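Long-range contacts in FAD-binding oxidoreductase (PDB 7PBG), which oxidises 4-ethylphenol with the help of a covalently attached FAD, a dehydrogenation associated with 4-vinylphenol formation: residues I117-A122 with G143-I148; L192-G197 with S215-F220; L243-Y248 with W318-T323; D254-M259 with D408-Y413; S289-W294 with F387-N392. One frame throughout, in Å; residues are numbered along the deposited sequence.

Contact 1: residues I117-A122 with G143-I148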
# COMPACT_ATOMS: atom_id res chain seq x y z
N ILE A 117 14.44 -8.18 15.37
CA ILE A 117 13.38 -7.43 16.10
C ILE A 117 13.99 -6.07 16.43
O ILE A 117 14.78 -5.94 17.38
CB ILE A 117 12.90 -8.17 17.34
CG1 ILE A 117 12.35 -9.56 17.00
CG2 ILE A 117 11.90 -7.34 18.12
CD1 ILE A 117 12.28 -10.42 18.22
N ASN A 118 13.65 -5.10 15.61
CA ASN A 118 14.24 -3.76 15.73
C ASN A 118 13.27 -2.94 16.58
O ASN A 118 12.20 -2.50 16.05
CB ASN A 118 14.50 -3.19 14.34
CG ASN A 118 15.31 -1.92 14.39
OD1 ASN A 118 15.07 -1.04 15.23
ND2 ASN A 118 16.27 -1.82 13.48
N GLU A 119 13.64 -2.65 17.82
CA GLU A 119 12.72 -1.86 18.68
C GLU A 119 12.66 -0.39 18.22
O GLU A 119 11.57 0.16 18.17
CB GLU A 119 13.17 -1.93 20.12
CG GLU A 119 12.19 -1.25 21.06
CD GLU A 119 12.47 -1.54 22.52
OE1 GLU A 119 13.63 -1.99 22.83
OE2 GLU A 119 11.53 -1.36 23.34
N LYS A 120 13.81 0.25 17.97
CA LYS A 120 13.89 1.70 17.68
C LYS A 120 13.01 2.03 16.46
O LYS A 120 12.45 3.10 16.45
CB LYS A 120 15.34 2.11 17.39
CG LYS A 120 15.54 3.60 17.14
CD LYS A 120 17.00 4.01 17.11
CE LYS A 120 17.15 5.51 16.95
NZ LYS A 120 18.56 5.96 17.03
N LEU A 121 13.03 1.18 15.43
CA LEU A 121 12.30 1.44 14.17
C LEU A 121 11.10 0.47 14.07
O LEU A 121 10.46 0.46 13.03
CB LEU A 121 13.27 1.28 13.00
CG LEU A 121 14.41 2.30 13.02
CD1 LEU A 121 15.29 2.15 11.79
CD2 LEU A 121 13.88 3.71 13.13
N ALA A 122 10.79 -0.26 15.13
CA ALA A 122 9.52 -1.01 15.31
C ALA A 122 9.22 -1.92 14.13
O ALA A 122 8.19 -1.69 13.43
CB ALA A 122 8.38 -0.08 15.52
N GLY A 143 12.36 -8.24 25.02
CA GLY A 143 12.13 -7.03 25.81
C GLY A 143 11.60 -5.90 24.95
O GLY A 143 11.26 -4.86 25.53
N ALA A 144 11.56 -6.03 23.64
CA ALA A 144 11.15 -4.89 22.76
C ALA A 144 9.68 -4.52 23.02
O ALA A 144 8.82 -5.42 23.09
CB ALA A 144 11.41 -5.26 21.32
N LYS A 145 9.36 -3.23 23.16
CA LYS A 145 7.99 -2.75 23.44
C LYS A 145 7.21 -2.60 22.13
O LYS A 145 6.81 -1.49 21.74
CB LYS A 145 8.02 -1.45 24.25
CG LYS A 145 8.82 -1.55 25.55
CD LYS A 145 8.43 -2.72 26.42
CE LYS A 145 9.05 -2.67 27.80
NZ LYS A 145 10.04 -3.77 28.01
N LEU A 146 6.97 -3.74 21.50
CA LEU A 146 6.29 -3.87 20.20
C LEU A 146 5.22 -4.93 20.33
O LEU A 146 5.39 -5.88 21.11
CB LEU A 146 7.31 -4.30 19.14
CG LEU A 146 8.50 -3.37 18.87
CD1 LEU A 146 9.33 -4.04 17.81
CD2 LEU A 146 8.07 -1.99 18.44
N MET A 147 4.17 -4.78 19.54
CA MET A 147 3.04 -5.71 19.45
C MET A 147 3.05 -6.32 18.07
O MET A 147 3.36 -5.63 17.06
CB MET A 147 1.72 -4.96 19.62
CG MET A 147 1.46 -4.52 21.02
SD MET A 147 0.06 -3.38 20.97
CE MET A 147 -1.18 -4.41 20.18
N ILE A 148 2.64 -7.56 18.00
CA ILE A 148 2.31 -8.16 16.69
C ILE A 148 0.80 -8.00 16.42
O ILE A 148 0.04 -7.56 17.29
CB ILE A 148 2.75 -9.61 16.60
CG1 ILE A 148 1.91 -10.52 17.49
CG2 ILE A 148 4.23 -9.74 16.93
CD1 ILE A 148 1.89 -11.95 17.02
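E119 reaches across to A144 and K145 from the turn of the beta hairpin that joins strands 114-118 and 123-126, in the FAD-binding part of this PCMH-type flavoprotein. With CG anti to the backbone N (chi1 -174°) and the chain extended beyond it, the side chain is laid along the loop that follows helix 132-142. Going outward, its CB rests 4.0 Å from A144 CB, its CG passes both A144 CB and K145 N, and its CD comes to 3.6 Å from A144 CA. At the fork, OE1 stays near that same CA, while OE2 accepts from the backbone K145 N at 2.9 Å. That bond is nearly straight (167° at the hydrogen), yet the donor arrives from well above the carboxylate plane. K145 runs alongside E119, then bends and gives its NZ to G143 O. The apolar half centres on L146, whose CD2 meets A122 CB at 3.5 Å and whose CD1 lies 3.7 Å from N118 O. Cut back to an alanine, L146 would probably leave a gap against A122 and let the hairpin turn settle less firmly on strand 146-147. I117 CG2 adds a touch on A144 CB, 3.8 Å away. K120 faces E260 of the second subunit in a salt bridge. An Asx motif shapes the turn itself: N118 OD1 accepts from L121 N at 3.0 Å.

Contact 2: residues L192-G197 with S215-F220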
# COMPACT_ATOMS: atom_id res chain seq x y z
N LEU A 192 15.26 -11.72 -6.13
CA LEU A 192 14.86 -10.30 -6.18
C LEU A 192 14.70 -9.82 -4.74
O LEU A 192 14.08 -10.53 -3.93
CB LEU A 192 13.52 -10.21 -6.91
CG LEU A 192 12.74 -8.90 -6.70
CD1 LEU A 192 13.42 -7.81 -7.50
CD2 LEU A 192 11.29 -9.05 -7.18
N ARG A 193 15.22 -8.65 -4.42
CA ARG A 193 14.94 -7.95 -3.15
C ARG A 193 14.15 -6.70 -3.51
O ARG A 193 14.66 -5.84 -4.29
CB ARG A 193 16.23 -7.71 -2.39
CG ARG A 193 16.85 -8.98 -1.83
CD ARG A 193 18.05 -8.70 -1.01
NE ARG A 193 18.43 -9.88 -0.23
CZ ARG A 193 19.29 -9.89 0.77
NH1 ARG A 193 19.92 -8.78 1.15
NH2 ARG A 193 19.48 -11.02 1.44
N THR A 194 12.95 -6.58 -2.94
CA THR A 194 11.99 -5.51 -3.32
C THR A 194 12.45 -4.22 -2.66
O THR A 194 13.17 -4.25 -1.61
CB THR A 194 10.55 -5.85 -2.96
OG1 THR A 194 10.48 -5.98 -1.54
CG2 THR A 194 10.10 -7.09 -3.68
N GLY A 195 12.09 -3.13 -3.26
CA GLY A 195 12.23 -1.80 -2.64
C GLY A 195 13.68 -1.46 -2.39
O GLY A 195 14.55 -1.66 -3.27
N MET A 196 13.99 -0.95 -1.19
CA MET A 196 15.35 -0.52 -0.83
C MET A 196 16.30 -1.72 -0.62
O MET A 196 17.51 -1.50 -0.59
CB MET A 196 15.28 0.38 0.40
CG MET A 196 14.46 1.61 0.15
SD MET A 196 15.11 2.60 -1.25
CE MET A 196 16.83 2.68 -0.85
N GLY A 197 15.78 -2.96 -0.62
CA GLY A 197 16.66 -4.16 -0.58
C GLY A 197 17.42 -4.33 -1.89
O GLY A 197 18.45 -5.02 -1.89
N SER A 215 6.26 0.11 -7.54
CA SER A 215 6.12 -0.61 -6.26
C SER A 215 5.51 -1.97 -6.59
O SER A 215 4.35 -1.99 -7.06
CB SER A 215 5.27 0.17 -5.29
OG SER A 215 6.00 1.29 -4.79
N ILE A 216 6.27 -3.06 -6.40
CA ILE A 216 5.84 -4.38 -6.95
C ILE A 216 5.60 -5.42 -5.83
O ILE A 216 5.28 -6.54 -6.17
CB ILE A 216 6.85 -4.91 -7.98
CG1 ILE A 216 8.24 -5.14 -7.37
CG2 ILE A 216 6.88 -3.96 -9.16
CD1 ILE A 216 9.22 -5.82 -8.30
N GLU A 217 5.67 -5.07 -4.55
CA GLU A 217 5.37 -6.12 -3.52
C GLU A 217 3.92 -6.61 -3.67
O GLU A 217 3.67 -7.80 -3.36
CB GLU A 217 5.58 -5.62 -2.10
CG GLU A 217 7.06 -5.55 -1.75
CD GLU A 217 7.42 -5.03 -0.37
OE1 GLU A 217 6.51 -4.91 0.51
OE2 GLU A 217 8.65 -4.83 -0.16
N GLY A 218 2.99 -5.74 -4.10
CA GLY A 218 1.59 -6.12 -4.30
C GLY A 218 1.44 -7.15 -5.41
O GLY A 218 0.42 -7.89 -5.40
N LEU A 219 2.41 -7.26 -6.33
CA LEU A 219 2.34 -8.32 -7.38
C LEU A 219 2.41 -9.70 -6.75
O LEU A 219 1.95 -10.65 -7.37
CB LEU A 219 3.51 -8.21 -8.34
CG LEU A 219 3.47 -7.07 -9.33
CD1 LEU A 219 4.55 -7.33 -10.38
CD2 LEU A 219 2.11 -6.97 -9.96
N PHE A 220 3.03 -9.84 -5.58
CA PHE A 220 3.24 -11.17 -4.97
C PHE A 220 2.07 -11.53 -4.05
O PHE A 220 2.18 -12.54 -3.30
CB PHE A 220 4.59 -11.20 -4.25
CG PHE A 220 5.71 -10.98 -5.21
CD1 PHE A 220 6.01 -11.90 -6.20
CD2 PHE A 220 6.37 -9.75 -5.23
CE1 PHE A 220 7.00 -11.64 -7.13
CE2 PHE A 220 7.40 -9.52 -6.12
CZ PHE A 220 7.69 -10.45 -7.09
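T194 turns OG1 into the position between its own backbone N and carbonyl carbon (chi1 62°), and E217 sets CG anti to its carbonyl carbon (chi1 -76°) before running out straight; the two side chains then cross at about a right angle, hydroxyl to carboxylate. T194 OG1 donates to E217 OE2 over 2.6 Å, meeting it on the anti side and 22° out of the carboxylate plane. Alongside the bond, T194 CG2 rests 3.9 Å from E217 CG. The buried carboxylate is gripped further: OE2 also takes the backbone N-H of G181, and OE1 forms a salt bridge with R179, which probably steadies its negative charge. The other half is apolar. L192 CD2 reaches I216 CD1 tip to tip at 4.0 Å, and the same methyl approaches the F220 ring at a slant, 3.9 Å from CZ. In the fold, the segment 215-220 with its 3-10 turn leans on strand 191-193 and on its antiparallel partner, strand 179-186: F220 packs on M182 and V184, its side chain about 7 Å from the bound FAD, while I216 meets L219 of the second subunit, in the loop between strands 191-193 and 226-237.

Contact 3: residues L243-Y248 with W318-T323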
# COMPACT_ATOMS: atom_id res chain seq x y z
N LEU A 243 -7.72 -1.38 26.35
CA LEU A 243 -8.98 -1.80 27.00
C LEU A 243 -9.97 -2.25 25.94
O LEU A 243 -10.21 -1.46 24.96
CB LEU A 243 -9.52 -0.64 27.82
CG LEU A 243 -10.79 -0.92 28.60
CD1 LEU A 243 -10.52 -1.85 29.76
CD2 LEU A 243 -11.37 0.39 29.11
N SER A 244 -10.45 -3.47 26.09
CA SER A 244 -11.38 -4.10 25.14
C SER A 244 -12.81 -4.03 25.62
O SER A 244 -13.09 -3.85 26.82
CB SER A 244 -11.01 -5.51 24.83
OG SER A 244 -9.77 -5.56 24.22
N PHE A 245 -13.73 -4.18 24.69
CA PHE A 245 -15.15 -4.13 24.99
C PHE A 245 -15.92 -5.13 24.13
O PHE A 245 -15.48 -5.54 23.03
CB PHE A 245 -15.65 -2.71 24.79
CG PHE A 245 -15.40 -2.13 23.44
CD1 PHE A 245 -16.29 -2.32 22.39
CD2 PHE A 245 -14.29 -1.35 23.22
CE1 PHE A 245 -16.04 -1.72 21.17
CE2 PHE A 245 -14.04 -0.76 21.99
CZ PHE A 245 -14.94 -0.94 20.97
N ALA A 246 -17.07 -5.49 24.67
CA ALA A 246 -18.07 -6.34 24.01
C ALA A 246 -19.37 -5.56 24.07
O ALA A 246 -19.69 -4.97 25.14
CB ALA A 246 -18.20 -7.68 24.67
N ILE A 247 -20.09 -5.53 22.98
CA ILE A 247 -21.41 -4.85 22.93
C ILE A 247 -22.42 -5.86 22.40
O ILE A 247 -22.20 -6.38 21.32
CB ILE A 247 -21.40 -3.57 22.07
CG1 ILE A 247 -20.07 -2.82 22.18
CG2 ILE A 247 -22.57 -2.73 22.51
CD1 ILE A 247 -20.03 -1.55 21.41
N TYR A 248 -23.41 -6.16 23.21
CA TYR A 248 -24.39 -7.22 22.90
C TYR A 248 -25.68 -6.58 22.43
O TYR A 248 -26.24 -5.71 23.12
CB TYR A 248 -24.65 -8.07 24.13
CG TYR A 248 -23.37 -8.57 24.76
CD1 TYR A 248 -22.62 -9.55 24.16
CD2 TYR A 248 -22.94 -8.07 25.97
CE1 TYR A 248 -21.45 -10.03 24.73
CE2 TYR A 248 -21.79 -8.53 26.56
CZ TYR A 248 -21.05 -9.53 25.95
OH TYR A 248 -19.93 -9.98 26.56
N TRP A 318 -26.16 -10.37 17.92
CA TRP A 318 -24.98 -9.71 17.35
C TRP A 318 -24.12 -9.27 18.53
O TRP A 318 -24.70 -8.79 19.54
CB TRP A 318 -25.34 -8.52 16.45
CG TRP A 318 -26.06 -8.97 15.22
CD1 TRP A 318 -27.40 -8.88 14.97
CD2 TRP A 318 -25.48 -9.66 14.10
NE1 TRP A 318 -27.67 -9.46 13.76
CE2 TRP A 318 -26.53 -9.93 13.20
CE3 TRP A 318 -24.17 -10.02 13.76
CZ2 TRP A 318 -26.30 -10.57 11.97
CZ3 TRP A 318 -23.94 -10.67 12.57
CH2 TRP A 318 -25.00 -10.92 11.69
N ILE A 319 -22.82 -9.46 18.40
CA ILE A 319 -21.85 -8.96 19.37
C ILE A 319 -20.82 -8.14 18.59
O ILE A 319 -20.25 -8.62 17.59
CB ILE A 319 -21.19 -10.13 20.12
CG1 ILE A 319 -22.18 -11.18 20.62
CG2 ILE A 319 -20.30 -9.59 21.22
CD1 ILE A 319 -22.44 -12.31 19.68
N VAL A 320 -20.57 -6.94 19.08
CA VAL A 320 -19.44 -6.08 18.64
C VAL A 320 -18.30 -6.29 19.63
O VAL A 320 -18.54 -6.16 20.81
CB VAL A 320 -19.83 -4.61 18.52
CG1 VAL A 320 -18.63 -3.72 18.24
CG2 VAL A 320 -20.93 -4.45 17.47
N TYR A 321 -17.12 -6.60 19.11
CA TYR A 321 -15.88 -6.58 19.90
C TYR A 321 -14.95 -5.52 19.32
O TYR A 321 -14.73 -5.49 18.11
CB TYR A 321 -15.20 -7.94 19.85
CG TYR A 321 -15.97 -9.04 20.54
CD1 TYR A 321 -15.98 -9.15 21.92
CD2 TYR A 321 -16.68 -9.97 19.81
CE1 TYR A 321 -16.66 -10.17 22.55
CE2 TYR A 321 -17.42 -10.95 20.43
CZ TYR A 321 -17.38 -11.08 21.80
OH TYR A 321 -18.10 -12.09 22.37
N GLY A 322 -14.37 -4.72 20.20
CA GLY A 322 -13.36 -3.72 19.88
C GLY A 322 -12.37 -3.51 21.01
O GLY A 322 -12.53 -4.07 22.11
N THR A 323 -11.40 -2.65 20.74
CA THR A 323 -10.32 -2.28 21.69
C THR A 323 -9.90 -0.83 21.46
O THR A 323 -9.88 -0.33 20.33
CB THR A 323 -9.15 -3.26 21.59
OG1 THR A 323 -9.63 -4.59 21.75
CG2 THR A 323 -8.06 -2.93 22.59
O HOH W 1 -18.53 -11.87 25.23
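Strands 241-249 and 318-326 are antiparallel neighbours in the large eight-stranded sheet, paired here from S244 opposite T323 to Y248 opposite I319. F245 with G322 and I247 with V320 are the hydrogen-bonded pairs; in the second, I247 N donates to V320 O at 2.7 Å and V320 N returns to I247 O. On the face of F245, I247 and V320, the F245 ring folds back over its partner strand: G322 CA stands 3.7 Å from the ring centroid and 23° off its normal, a CH-pi contact. I247 and V320 lie side by side, CB to CB 4.0 Å.

The face of S244, A246 and Y248 is more polar. S244 OG and T323 OG1 share a hydrogen bond of 2.7 Å, and each has a further partner, H372 and N375 respectively. Between them and Y248, A246 CB touches Y321 CE1 at 3.6 Å, and I319 CG2 meets Y248 CE1 at 3.7 Å while lying over one face of the Y321 ring, toward its rim. A water in both ring planes joins Y248 OH to Y321 OH, which also bonds D284. Helices 328-342 and 363-375 cover the two faces, a helix-flanked antiparallel sheet as in the substrate (cap) domain of vanillyl-alcohol oxidase-type flavoenzymes.

Contact 4: residues D254-M259 with D408-Y413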
# COMPACT_ATOMS: atom_id res chain seq x y z
N ASP A 254 -30.98 -5.98 14.62
CA ASP A 254 -30.18 -4.81 15.03
C ASP A 254 -28.98 -4.59 14.09
O ASP A 254 -28.34 -3.53 14.18
CB ASP A 254 -29.57 -5.00 16.40
N LEU A 255 -28.70 -5.51 13.16
CA LEU A 255 -27.48 -5.38 12.34
C LEU A 255 -27.44 -4.06 11.58
O LEU A 255 -26.38 -3.43 11.56
CB LEU A 255 -27.34 -6.59 11.41
CG LEU A 255 -26.13 -6.59 10.50
CD1 LEU A 255 -24.82 -6.69 11.29
CD2 LEU A 255 -26.22 -7.74 9.50
N PRO A 256 -28.51 -3.58 10.87
CA PRO A 256 -28.36 -2.31 10.16
C PRO A 256 -27.92 -1.15 11.05
O PRO A 256 -26.95 -0.46 10.72
CB PRO A 256 -29.75 -2.05 9.56
CG PRO A 256 -30.32 -3.41 9.42
CD PRO A 256 -29.82 -4.20 10.62
N ALA A 257 -28.56 -0.97 12.20
CA ALA A 257 -28.16 0.13 13.08
C ALA A 257 -26.72 -0.07 13.59
O ALA A 257 -26.02 0.95 13.88
CB ALA A 257 -29.11 0.27 14.22
N ILE A 258 -26.35 -1.32 13.88
CA ILE A 258 -24.98 -1.58 14.34
C ILE A 258 -23.99 -1.07 13.29
O ILE A 258 -23.06 -0.37 13.63
CB ILE A 258 -24.73 -3.04 14.66
CG1 ILE A 258 -25.63 -3.54 15.80
CG2 ILE A 258 -23.24 -3.24 14.89
CD1 ILE A 258 -25.68 -5.07 15.93
N MET A 259 -24.20 -1.43 12.02
CA MET A 259 -23.22 -1.11 10.98
C MET A 259 -23.24 0.42 10.76
O MET A 259 -22.17 1.00 10.63
CB MET A 259 -23.51 -1.86 9.68
CG MET A 259 -23.50 -3.35 9.79
SD MET A 259 -22.12 -4.10 10.70
CE MET A 259 -20.78 -3.57 9.64
N ASP A 408 -27.88 -3.05 3.41
CA ASP A 408 -27.30 -4.10 2.52
C ASP A 408 -26.71 -5.22 3.41
O ASP A 408 -26.82 -6.40 3.01
CB ASP A 408 -26.22 -3.58 1.57
CG ASP A 408 -26.73 -2.52 0.60
OD1 ASP A 408 -25.85 -1.78 0.05
OD2 ASP A 408 -27.99 -2.42 0.42
N ALA A 409 -26.12 -4.90 4.55
CA ALA A 409 -25.55 -5.92 5.46
C ALA A 409 -26.68 -6.87 5.84
O ALA A 409 -26.49 -8.08 5.71
CB ALA A 409 -24.92 -5.30 6.68
N ALA A 410 -27.83 -6.33 6.29
CA ALA A 410 -28.98 -7.16 6.74
C ALA A 410 -29.49 -8.00 5.59
O ALA A 410 -29.87 -9.13 5.83
CB ALA A 410 -30.05 -6.29 7.33
N LYS A 411 -29.50 -7.48 4.37
CA LYS A 411 -30.01 -8.27 3.22
C LYS A 411 -29.04 -9.41 2.95
O LYS A 411 -29.51 -10.55 2.74
CB LYS A 411 -30.25 -7.44 1.95
N GLN A 412 -27.74 -9.13 2.93
CA GLN A 412 -26.72 -10.19 2.79
C GLN A 412 -26.92 -11.24 3.87
O GLN A 412 -26.91 -12.44 3.54
CB GLN A 412 -25.32 -9.61 2.91
CG GLN A 412 -24.87 -8.93 1.65
CD GLN A 412 -23.37 -9.00 1.55
OE1 GLN A 412 -22.80 -10.05 1.21
NE2 GLN A 412 -22.74 -7.90 1.88
N TYR A 413 -27.08 -10.83 5.12
CA TYR A 413 -27.32 -11.79 6.23
C TYR A 413 -28.54 -12.66 5.94
O TYR A 413 -28.43 -13.90 6.01
CB TYR A 413 -27.54 -11.10 7.57
CG TYR A 413 -27.63 -12.04 8.75
CD1 TYR A 413 -26.55 -12.83 9.08
CD2 TYR A 413 -28.77 -12.17 9.54
CE1 TYR A 413 -26.55 -13.69 10.17
CE2 TYR A 413 -28.78 -13.05 10.63
CZ TYR A 413 -27.66 -13.79 10.98
OH TYR A 413 -27.57 -14.63 12.08
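L255 and A409 carry the central touch between two helices that run roughly antiparallel, their short segments inclined at 138° and 8.8 Å apart at the axes. Branched aliphatic contact comes first. With CG anti to the backbone N (chi1 180°), L255 points its CD2 at the other helix, where that one methyl lies 3.8 Å from A409 C, 3.9 Å from A409 CB and 4.1 Å from Y413 CB. It thus rests on backbone as much as on side chain.

Ring to methyl contact follows: P256, in the first turn of its helix, sets CG 3.6 Å from A410 CB, with CD a little farther off. The thioether chain is the third kind. M259 brings CG to 3.9 Å from A409 CB and then bends at its next two torsions, so the methylene rather than the sulfur does the touching.

Both helices lie against the same face of the large antiparallel sheet, where L255, M259 and A409 all rest on F431 of strand 426-433. Every contact across the pair is between apolar groups or a methyl and backbone, which implies that the pair is held by burial of apolar surface and close fit rather than by a directed polar bond: two alanines offer a low surface, and a leucine, a proline and a methionine fill in against it.

Contact 5: residues S289-W294 with F387-N392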
# COMPACT_ATOMS: atom_id res chain seq x y z
N SER A 289 -18.63 -23.78 22.72
CA SER A 289 -19.61 -24.87 22.87
C SER A 289 -19.71 -25.67 21.58
O SER A 289 -19.29 -25.18 20.54
CB SER A 289 -20.93 -24.32 23.28
OG SER A 289 -21.53 -23.59 22.18
N LYS A 290 -20.41 -26.79 21.67
CA LYS A 290 -20.71 -27.68 20.51
C LYS A 290 -22.20 -27.55 20.16
O LYS A 290 -23.01 -27.15 21.00
CB LYS A 290 -20.41 -29.13 20.86
CG LYS A 290 -18.95 -29.42 21.12
CD LYS A 290 -18.66 -30.91 21.22
CE LYS A 290 -17.17 -31.18 21.26
NZ LYS A 290 -16.53 -30.43 22.37
N ARG A 291 -22.51 -27.82 18.91
CA ARG A 291 -23.86 -27.60 18.36
C ARG A 291 -24.92 -28.29 19.20
O ARG A 291 -25.97 -27.72 19.43
CB ARG A 291 -23.91 -28.24 16.97
CG ARG A 291 -25.06 -27.71 16.13
CD ARG A 291 -25.04 -28.36 14.78
NE ARG A 291 -25.92 -27.70 13.79
CZ ARG A 291 -27.18 -28.00 13.53
NH1 ARG A 291 -27.80 -28.98 14.17
NH2 ARG A 291 -27.83 -27.30 12.60
N GLU A 292 -24.65 -29.54 19.62
CA GLU A 292 -25.67 -30.35 20.32
C GLU A 292 -25.99 -29.74 21.69
O GLU A 292 -27.07 -30.12 22.27
CB GLU A 292 -25.20 -31.79 20.44
CG GLU A 292 -25.35 -32.50 19.10
CD GLU A 292 -24.95 -33.96 19.15
OE1 GLU A 292 -25.61 -34.74 18.43
OE2 GLU A 292 -24.01 -34.33 19.93
N GLU A 293 -25.15 -28.84 22.21
CA GLU A 293 -25.48 -28.18 23.51
C GLU A 293 -26.72 -27.34 23.31
O GLU A 293 -27.44 -27.04 24.32
CB GLU A 293 -24.31 -27.37 24.05
CG GLU A 293 -23.10 -28.21 24.43
CD GLU A 293 -21.90 -27.43 24.91
OE1 GLU A 293 -20.79 -27.65 24.42
OE2 GLU A 293 -22.07 -26.65 25.88
N TRP A 294 -27.02 -26.96 22.08
CA TRP A 294 -28.13 -26.04 21.75
C TRP A 294 -29.27 -26.75 21.03
O TRP A 294 -30.43 -26.32 21.24
CB TRP A 294 -27.61 -24.88 20.89
CG TRP A 294 -26.34 -24.34 21.47
CD1 TRP A 294 -25.07 -24.48 21.00
CD2 TRP A 294 -26.24 -23.64 22.72
NE1 TRP A 294 -24.19 -23.88 21.83
CE2 TRP A 294 -24.87 -23.37 22.90
CE3 TRP A 294 -27.16 -23.22 23.67
CZ2 TRP A 294 -24.40 -22.68 24.01
CZ3 TRP A 294 -26.69 -22.57 24.79
CH2 TRP A 294 -25.33 -22.30 24.96
N PHE A 387 -13.93 -26.06 15.00
CA PHE A 387 -13.67 -27.37 14.34
C PHE A 387 -14.36 -28.52 15.10
O PHE A 387 -14.49 -29.63 14.57
CB PHE A 387 -12.16 -27.67 14.20
CG PHE A 387 -11.36 -26.60 13.52
CD1 PHE A 387 -11.93 -25.85 12.52
CD2 PHE A 387 -10.06 -26.32 13.90
CE1 PHE A 387 -11.23 -24.82 11.93
CE2 PHE A 387 -9.33 -25.34 13.25
CZ PHE A 387 -9.93 -24.58 12.27
N ASP A 388 -14.75 -28.27 16.34
CA ASP A 388 -15.36 -29.30 17.21
C ASP A 388 -16.86 -29.04 17.32
O ASP A 388 -17.53 -29.77 18.05
CB ASP A 388 -14.70 -29.37 18.59
CG ASP A 388 -13.24 -29.79 18.54
OD1 ASP A 388 -12.90 -30.63 17.70
OD2 ASP A 388 -12.46 -29.22 19.30
N TRP A 389 -17.40 -28.04 16.60
CA TRP A 389 -18.85 -27.71 16.69
C TRP A 389 -19.69 -28.96 16.45
O TRP A 389 -20.70 -29.16 17.13
CB TRP A 389 -19.14 -26.65 15.64
CG TRP A 389 -20.54 -26.13 15.55
CD1 TRP A 389 -21.30 -26.17 14.43
CD2 TRP A 389 -21.30 -25.40 16.52
NE1 TRP A 389 -22.50 -25.57 14.64
CE2 TRP A 389 -22.51 -25.02 15.89
CE3 TRP A 389 -21.07 -24.96 17.83
CZ2 TRP A 389 -23.48 -24.29 16.55
CZ3 TRP A 389 -22.03 -24.24 18.50
CH2 TRP A 389 -23.23 -23.92 17.85
N PHE A 390 -19.27 -29.75 15.46
CA PHE A 390 -19.68 -31.16 15.27
C PHE A 390 -18.47 -31.89 14.70
O PHE A 390 -17.51 -31.26 14.24
CB PHE A 390 -20.94 -31.23 14.41
CG PHE A 390 -20.82 -30.53 13.08
CD1 PHE A 390 -20.07 -31.10 12.07
CD2 PHE A 390 -21.47 -29.33 12.84
CE1 PHE A 390 -19.99 -30.49 10.83
CE2 PHE A 390 -21.34 -28.68 11.63
CZ PHE A 390 -20.61 -29.27 10.62
N PRO A 391 -18.51 -33.23 14.64
CA PRO A 391 -17.34 -33.98 14.20
C PRO A 391 -16.94 -33.61 12.77
O PRO A 391 -17.77 -33.58 11.92
CB PRO A 391 -17.76 -35.46 14.37
CG PRO A 391 -18.84 -35.41 15.40
CD PRO A 391 -19.58 -34.11 15.17
N ASN A 392 -15.65 -33.35 12.57
CA ASN A 392 -15.03 -33.07 11.25
C ASN A 392 -15.53 -31.72 10.71
O ASN A 392 -15.42 -31.49 9.50
CB ASN A 392 -15.33 -34.19 10.23
CG ASN A 392 -15.21 -35.58 10.80
OD1 ASN A 392 -14.23 -35.89 11.46
ND2 ASN A 392 -16.23 -36.39 10.60
O HOH W 2 -22.47 -31.06 18.18
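R291 and W389 are joined by one direct hydrogen bond. R291 N donates to W389 O at 2.9 Å, almost straight (170° at the hydrogen), in the carbonyl plane and on a lone pair; a water gives the same oxygen a second bond at 2.8 Å and takes one from E292 N. Inside 289-294, W294 NE1 donates to S289 OG at 2.7 Å, in the plane of the indole.

Ring contacts come next. With CG anti to its backbone N (chi1 -179°), W389 lays one face of its indole against R291: R291 CB stands 3.8 Å from the centroid of the five-membered ring, 16° off its normal, while S289 O sits at the ring edge, 3.2 Å from W389 CE3. W294 meets it rim to rim, CD1 to W389 CH2 at 3.7 Å. Exchanging W389 for an alanine would probably leave R291 and W294 without the ring they pack on and D426, which also pairs with R291 NE, without the indole N-H.

The third kind is aliphatic: K290 runs its chain past D388 O, with CG 3.4 Å away. F387, in the same segment as W389, touches the FAD. Overall, the contact ties the loop between helices 281-288 and 303-313 to the one leading into strand 393-402; W389 is wedged among T282 and A286 of the first helix, M309 of the second and L445 of strand 438-447.

Contacts 2, 3 and 4 are buried, whereas contacts 1 and 5 join loops that are partly open to solvent. Contacts 1 and 2 reach the same six-stranded sheet of the FAD-binding part, and both border the second subunit; each pairs one carboxylate bond with apolar packing. Contacts 3 and 4 share the eight-stranded sheet and touch directly: W318 and V320 of contact 3 pack on I258, and W318 meets Y413 edge to face. Strand-to-strand backbone bonds in contact 3 thus give way to purely apolar helix packing in contact 4. Contact 5, about 11 Å from contact 4 at the nearest atoms, relies on one indole face and a backbone carbonyl, with F387 touching the FAD.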